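Local structure of CELL division control protein 6 (Pyrobaculum aerophilum, 1FNN) at residues I219-A224 and T306-F311; I347-Q352 and L365-T370. The protein binds ADP and magnesium, belongs to the Cdc6/Cdc18 family of AAA+ ATPases, and is probably involved in regulating the initiation of DNA replication. All blocks are in the same frame, centred on the assembly; numbering follows the deposited sequence.

Contact 1: I219-A224 and T306-F311; sequences ILQMIA and TPYITF
Pro307 and Tyr308 of the C-terminal winged-helix domain lie against one side of helix 217-227 in the AAA+ lid, an example of two domains joined by a few side chains from the segment leading into strand 309-310 on one partner and successive turns of a helix on the other. The apolar part centres on the Pro307 ring. Pro307 CG meets Ile219 CD1 at 3.9 Å, and Pro307 CB meets Met222 SD at the same distance, so Pro307 touches two residues about one helical turn apart. Ile219 and Met222 both cross the Pro307 side chain at about a right angle. Met222 has its CG anti to the backbone N (chi1 176°) and is extended beyond it, which carries the sulfur to Pro307 CB; Val267 and Arg268 of helix 264-274 also touch this methionine, and Pro264 touches Pro307.

The polar part belongs to Tyr308, whose hydroxyl is hydrogen-bonded to Asp225 OD2 on the same helix. A phenylalanine in its place would probably leave the Asp225 carboxylate without this hydroxyl partner and weaken the polar tie between lid and winged helix. The phenol oxygen also lies close to the peptide joining Gln221 to Met222: Tyr308 OH lies 3.2 Å from Gln221 C and 3.4 Å from Gln221 CB.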
loop_
_atom_site.group_PDB
_atom_site.type_symbol
_atom_site.label_atom_id
_atom_site.label_comp_id
_atom_site.label_asym_id
_atom_site.label_seq_id
_atom_site.Cartn_x
_atom_site.Cartn_y
_atom_site.Cartn_z
ATOM N N ILE A 219 14.792 -6.813 10.942
ATOM C CA ILE A 219 14.514 -5.424 10.546
ATOM C C ILE A 219 13.310 -5.333 9.625
ATOM O O ILE A 219 12.518 -4.378 9.644
ATOM C CB ILE A 219 15.751 -4.765 9.932
ATOM C CG1 ILE A 219 16.701 -4.290 11.044
ATOM C CG2 ILE A 219 15.427 -3.596 8.993
ATOM C CD1 ILE A 219 16.321 -2.965 11.688
ATOM N N LEU A 220 13.195 -6.304 8.711
ATOM C CA LEU A 220 12.072 -6.307 7.758
ATOM C C LEU A 220 10.792 -6.597 8.551
ATOM O O LEU A 220 9.743 -6.021 8.284
ATOM C CB LEU A 220 12.360 -7.454 6.770
ATOM C CG LEU A 220 12.973 -7.138 5.407
ATOM C CD1 LEU A 220 13.746 -5.841 5.355
ATOM C CD2 LEU A 220 13.767 -8.318 4.847
ATOM N N GLN A 221 10.923 -7.516 9.529
ATOM C CA GLN A 221 9.753 -7.840 10.362
ATOM C C GLN A 221 9.245 -6.631 11.163
ATOM O O GLN A 221 8.026 -6.414 11.225
ATOM C CB GLN A 221 10.020 -8.999 11.309
ATOM C CG GLN A 221 10.079 -10.398 10.734
ATOM C CD GLN A 221 10.746 -11.378 11.683
ATOM O OE1 GLN A 221 11.452 -10.998 12.630
ATOM N NE2 GLN A 221 10.546 -12.670 11.462
ATOM N N MET A 222 10.164 -5.796 11.604
ATOM C CA MET A 222 9.828 -4.537 12.316
ATOM C C MET A 222 9.003 -3.593 11.489
ATOM O O MET A 222 7.959 -3.010 11.881
ATOM C CB MET A 222 11.151 -3.949 12.785
ATOM C CG MET A 222 11.096 -2.591 13.479
ATOM S SD MET A 222 12.741 -1.943 13.849
ATOM C CE MET A 222 12.351 -0.315 14.464
ATOM N N ILE A 223 9.455 -3.421 10.206
ATOM C CA ILE A 223 8.717 -2.564 9.295
ATOM C C ILE A 223 7.362 -3.180 8.960
ATOM O O ILE A 223 6.365 -2.488 8.904
ATOM C CB ILE A 223 9.499 -2.374 7.940
ATOM C CG1 ILE A 223 10.839 -1.740 8.245
ATOM C CG2 ILE A 223 8.612 -1.569 6.996
ATOM C CD1 ILE A 223 11.791 -1.515 7.054
ATOM N N ALA A 224 7.310 -4.510 8.775
ATOM C CA ALA A 224 6.050 -5.190 8.494
ATOM C C ALA A 224 5.061 -5.136 9.685
ATOM O O ALA A 224 3.862 -4.970 9.500
ATOM C CB ALA A 224 6.383 -6.668 8.245
ATOM N N THR A 306 18.529 -3.694 18.986
ATOM C CA THR A 306 17.970 -4.856 18.281
ATOM C C THR A 306 16.521 -4.513 18.085
ATOM O O THR A 306 16.041 -3.602 18.792
ATOM C CB THR A 306 18.297 -6.045 19.192
ATOM O OG1 THR A 306 18.851 -7.137 18.451
ATOM C CG2 THR A 306 17.136 -6.545 20.020
ATOM N N PRO A 307 15.915 -4.840 16.954
ATOM C CA PRO A 307 14.507 -4.512 16.721
ATOM C C PRO A 307 13.603 -5.026 17.846
ATOM O O PRO A 307 12.649 -4.335 18.246
ATOM C CB PRO A 307 14.189 -5.176 15.381
ATOM C CG PRO A 307 15.543 -5.297 14.709
ATOM C CD PRO A 307 16.470 -5.688 15.860
ATOM N N TYR A 308 13.822 -6.247 18.329
ATOM C CA TYR A 308 12.946 -6.806 19.360
ATOM C C TYR A 308 13.635 -7.132 20.682
ATOM O O TYR A 308 14.844 -7.368 20.754
ATOM C CB TYR A 308 12.300 -8.123 18.900
ATOM C CG TYR A 308 11.463 -7.930 17.663
ATOM C CD1 TYR A 308 12.066 -8.081 16.391
ATOM C CD2 TYR A 308 10.126 -7.604 17.730
ATOM C CE1 TYR A 308 11.304 -7.902 15.247
ATOM C CE2 TYR A 308 9.390 -7.433 16.582
ATOM C CZ TYR A 308 9.979 -7.582 15.334
ATOM O OH TYR A 308 9.186 -7.393 14.221
ATOM N N ILE A 309 12.872 -6.985 21.785
ATOM C CA ILE A 309 13.381 -7.496 23.074
ATOM C C ILE A 309 12.287 -8.414 23.599
ATOM O O ILE A 309 11.130 -8.440 23.175
ATOM C CB ILE A 309 13.867 -6.444 24.051
ATOM C CG1 ILE A 309 12.861 -5.301 24.273
ATOM C CG2 ILE A 309 15.178 -5.791 23.640
ATOM C CD1 ILE A 309 11.782 -5.586 25.269
ATOM N N THR A 310 12.647 -9.333 24.462
ATOM C CA THR A 310 11.715 -10.336 24.965
ATOM C C THR A 310 10.847 -9.768 26.082
ATOM O O THR A 310 11.265 -8.787 26.695
ATOM C CB THR A 310 12.456 -11.582 25.485
ATOM O OG1 THR A 310 13.302 -11.217 26.581
ATOM C CG2 THR A 310 13.311 -12.192 24.385
ATOM N N PHE A 311 9.722 -10.342 26.420
ATOM C CA PHE A 311 8.901 -9.935 27.556
ATOM C C PHE A 311 9.712 -10.068 28.847
ATOM O O PHE A 311 9.693 -9.155 29.683
ATOM C CB PHE A 311 7.581 -10.704 27.613
ATOM C CG PHE A 311 6.702 -10.290 28.789
ATOM C CD1 PHE A 311 5.653 -9.418 28.599
ATOM C CD2 PHE A 311 6.937 -10.770 30.056
ATOM C CE1 PHE A 311 4.845 -9.029 29.651
ATOM C CE2 PHE A 311 6.138 -10.390 31.121
ATOM C CZ PHE A 311 5.090 -9.516 30.911
#

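Contact 2: I347-Q352 and L365-T370; sequences IVETRQ and LISIGT
Glu349 and Ser367 face each other as a hydrogen-bonded pair in the antiparallel hairpin that forms the wing of the winged-helix domain, and they show how such a ladder can be extended beyond its last strand pair by a side chain. The strand axes run at 155°. Glu349 N gives a nearly straight bond to Ser367 O at 2.8 Å, and Ser367 N returns one to Glu349 O; Arg351 and Leu365 repeat the exchange, with Leu365 N 2.7 Å from Arg351 O.

The tight part is the face of Val348, Ile366 and Ile368. Val348 CG2 sits between two isoleucines, 3.6 Å from Ile368 CG1 and 3.8 Å from Ile366 CG2, while Leu339 of helix 332-344 and Ile297 of helix 288-304 close over the group. Toward the turn of the hairpin, on the solvent side, the packing is looser: Arg351 and Leu365 are partly exposed, and their side chains come no nearer than 4.5 Å, between Arg351 CG and Leu365 CB. The guanidinium turns instead to Asp225 of helix 217-227, with which NH1 forms a salt bridge.

At the other end, away from the turn, two bound waters take part. Bent at chi2 (90°), Glu349 folds its carboxylate back along the partner chain, where OE1 takes the Gly369 N-H on its syn lone pair at 2.9 Å. One water donates to Glu349 OE1 and accepts from Ser367 OG. Another donates to Glu349 OE2, 2.7 Å away, and to Ile347 O while accepting from Thr370 N. One amide and two water donors probably help to offset the cost of burying this carboxylate beside Asp225, itself paired with Arg351.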
loop_
_atom_site.group_PDB
_atom_site.type_symbol
_atom_site.label_atom_id
_atom_site.label_comp_id
_atom_site.label_asym_id
_atom_site.label_seq_id
_atom_site.Cartn_x
_atom_site.Cartn_y
_atom_site.Cartn_z
ATOM N N ILE A 347 1.196 1.505 20.418
ATOM C CA ILE A 347 2.402 2.091 20.996
ATOM C C ILE A 347 3.601 1.197 20.819
ATOM O O ILE A 347 4.742 1.617 20.622
ATOM C CB ILE A 347 2.182 2.442 22.507
ATOM C CG1 ILE A 347 1.084 3.491 22.599
ATOM C CG2 ILE A 347 3.456 3.014 23.125
ATOM C CD1 ILE A 347 0.539 3.740 24.005
ATOM N N VAL A 348 3.375 -0.117 20.937
ATOM C CA VAL A 348 4.392 -1.158 20.809
ATOM C C VAL A 348 3.879 -2.200 19.805
ATOM O O VAL A 348 2.663 -2.210 19.577
ATOM C CB VAL A 348 4.432 -1.696 22.254
ATOM C CG1 VAL A 348 3.870 -3.078 22.413
ATOM C CG2 VAL A 348 5.697 -1.348 23.012
ATOM N N GLU A 349 4.762 -2.974 19.186
ATOM C CA GLU A 349 4.273 -4.090 18.362
ATOM C C GLU A 349 4.782 -5.359 18.966
ATOM O O GLU A 349 5.891 -5.332 19.536
ATOM C CB GLU A 349 4.804 -3.912 16.904
ATOM C CG GLU A 349 4.171 -2.646 16.283
ATOM C CD GLU A 349 4.992 -1.391 16.540
ATOM O OE1 GLU A 349 6.243 -1.403 16.548
ATOM O OE2 GLU A 349 4.392 -0.310 16.751
ATOM N N THR A 350 4.057 -6.474 18.912
ATOM C CA THR A 350 4.606 -7.698 19.493
ATOM C C THR A 350 4.530 -8.821 18.467
ATOM O O THR A 350 3.687 -8.763 17.577
ATOM C CB THR A 350 3.820 -8.180 20.752
ATOM O OG1 THR A 350 2.479 -8.425 20.383
ATOM C CG2 THR A 350 3.822 -7.082 21.824
ATOM N N ARG A 351 5.364 -9.826 18.623
ATOM C CA ARG A 351 5.329 -10.980 17.736
ATOM C C ARG A 351 5.714 -12.184 18.618
ATOM O O ARG A 351 6.570 -12.013 19.478
ATOM C CB ARG A 351 6.334 -11.049 16.609
ATOM C CG ARG A 351 7.282 -9.990 16.179
ATOM C CD ARG A 351 8.141 -10.472 14.982
ATOM N NE ARG A 351 7.306 -11.189 14.053
ATOM C CZ ARG A 351 6.579 -10.820 13.022
ATOM N NH1 ARG A 351 6.498 -9.560 12.635
ATOM N NH2 ARG A 351 5.901 -11.751 12.347
ATOM N N GLN A 352 5.255 -13.336 18.203
ATOM C CA GLN A 352 5.631 -14.568 18.887
ATOM C C GLN A 352 6.983 -15.031 18.352
ATOM O O GLN A 352 7.303 -14.879 17.170
ATOM C CB GLN A 352 4.538 -15.610 18.643
ATOM C CG GLN A 352 4.077 -16.428 19.820
ATOM C CD GLN A 352 3.669 -15.589 21.014
ATOM O OE1 GLN A 352 2.771 -14.760 20.922
ATOM N NE2 GLN A 352 4.337 -15.805 22.144
ATOM N N LEU A 365 7.854 -11.259 21.715
ATOM C CA LEU A 365 8.848 -10.285 21.379
ATOM C C LEU A 365 8.214 -8.908 21.285
ATOM O O LEU A 365 7.078 -8.795 20.855
ATOM C CB LEU A 365 9.532 -10.558 20.013
ATOM C CG LEU A 365 10.251 -11.910 19.904
ATOM C CD1 LEU A 365 10.718 -12.174 18.467
ATOM C CD2 LEU A 365 11.435 -11.998 20.864
ATOM N N ILE A 366 8.965 -7.897 21.699
ATOM C CA ILE A 366 8.403 -6.548 21.685
ATOM C C ILE A 366 9.273 -5.586 20.899
ATOM O O ILE A 366 10.496 -5.486 21.087
ATOM C CB ILE A 366 8.325 -6.016 23.151
ATOM C CG1 ILE A 366 7.485 -6.971 24.032
ATOM C CG2 ILE A 366 7.682 -4.628 23.193
ATOM C CD1 ILE A 366 7.718 -6.626 25.516
ATOM N N SER A 367 8.588 -4.744 20.137
ATOM C CA SER A 367 9.327 -3.719 19.406
ATOM C C SER A 367 8.617 -2.397 19.523
ATOM O O SER A 367 7.389 -2.333 19.709
ATOM C CB SER A 367 9.326 -4.126 17.887
ATOM O OG SER A 367 9.697 -2.943 17.158
ATOM N N ILE A 368 9.321 -1.312 19.423
ATOM C CA ILE A 368 8.731 0.007 19.290
ATOM C C ILE A 368 9.271 0.485 17.898
ATOM O O ILE A 368 10.339 1.099 17.834
ATOM C CB ILE A 368 9.124 0.989 20.383
ATOM C CG1 ILE A 368 8.441 0.558 21.726
ATOM C CG2 ILE A 368 8.735 2.419 20.063
ATOM C CD1 ILE A 368 9.055 1.377 22.882
ATOM N N GLY A 369 8.396 0.466 16.899
ATOM C CA GLY A 369 8.898 0.834 15.557
ATOM C C GLY A 369 8.484 2.217 15.095
ATOM O O GLY A 369 9.023 2.672 14.056
ATOM N N THR A 370 7.535 2.851 15.789
ATOM C CA THR A 370 7.010 4.117 15.285
ATOM C C THR A 370 7.574 5.411 15.848
ATOM O O THR A 370 7.159 6.486 15.375
ATOM C CB THR A 370 5.470 4.133 15.350
ATOM O OG1 THR A 370 5.017 4.142 16.737
ATOM C CG2 THR A 370 4.951 2.877 14.645
HETATM O O HOH W 1 5.706 1.776 17.906
HETATM O O HOH W 2 7.935 -2.813 14.918
#

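Overall arrangement
Both segments of contact 1 precede those of contact 2 in the sequence, yet the two centres lie about 7 Å apart. They share the three-stranded antiparallel sheet of the winged-helix domain, in which strand 364-367 runs between 309-310 and 349-352. Ile309 O and Ile366 N, 2.7 Å apart and probably hydrogen-bonded, link them directly, and the Tyr308 ring packs on Arg351 and Ser367. Contact 2 builds the hairpin within one domain, whereas contact 1 sets the residues just ahead of the edge strand against the lid helix. Asp225 of helix 217-227 serves both, so the wing and the lid share a partner; contact 2 lies away from the nucleotide site.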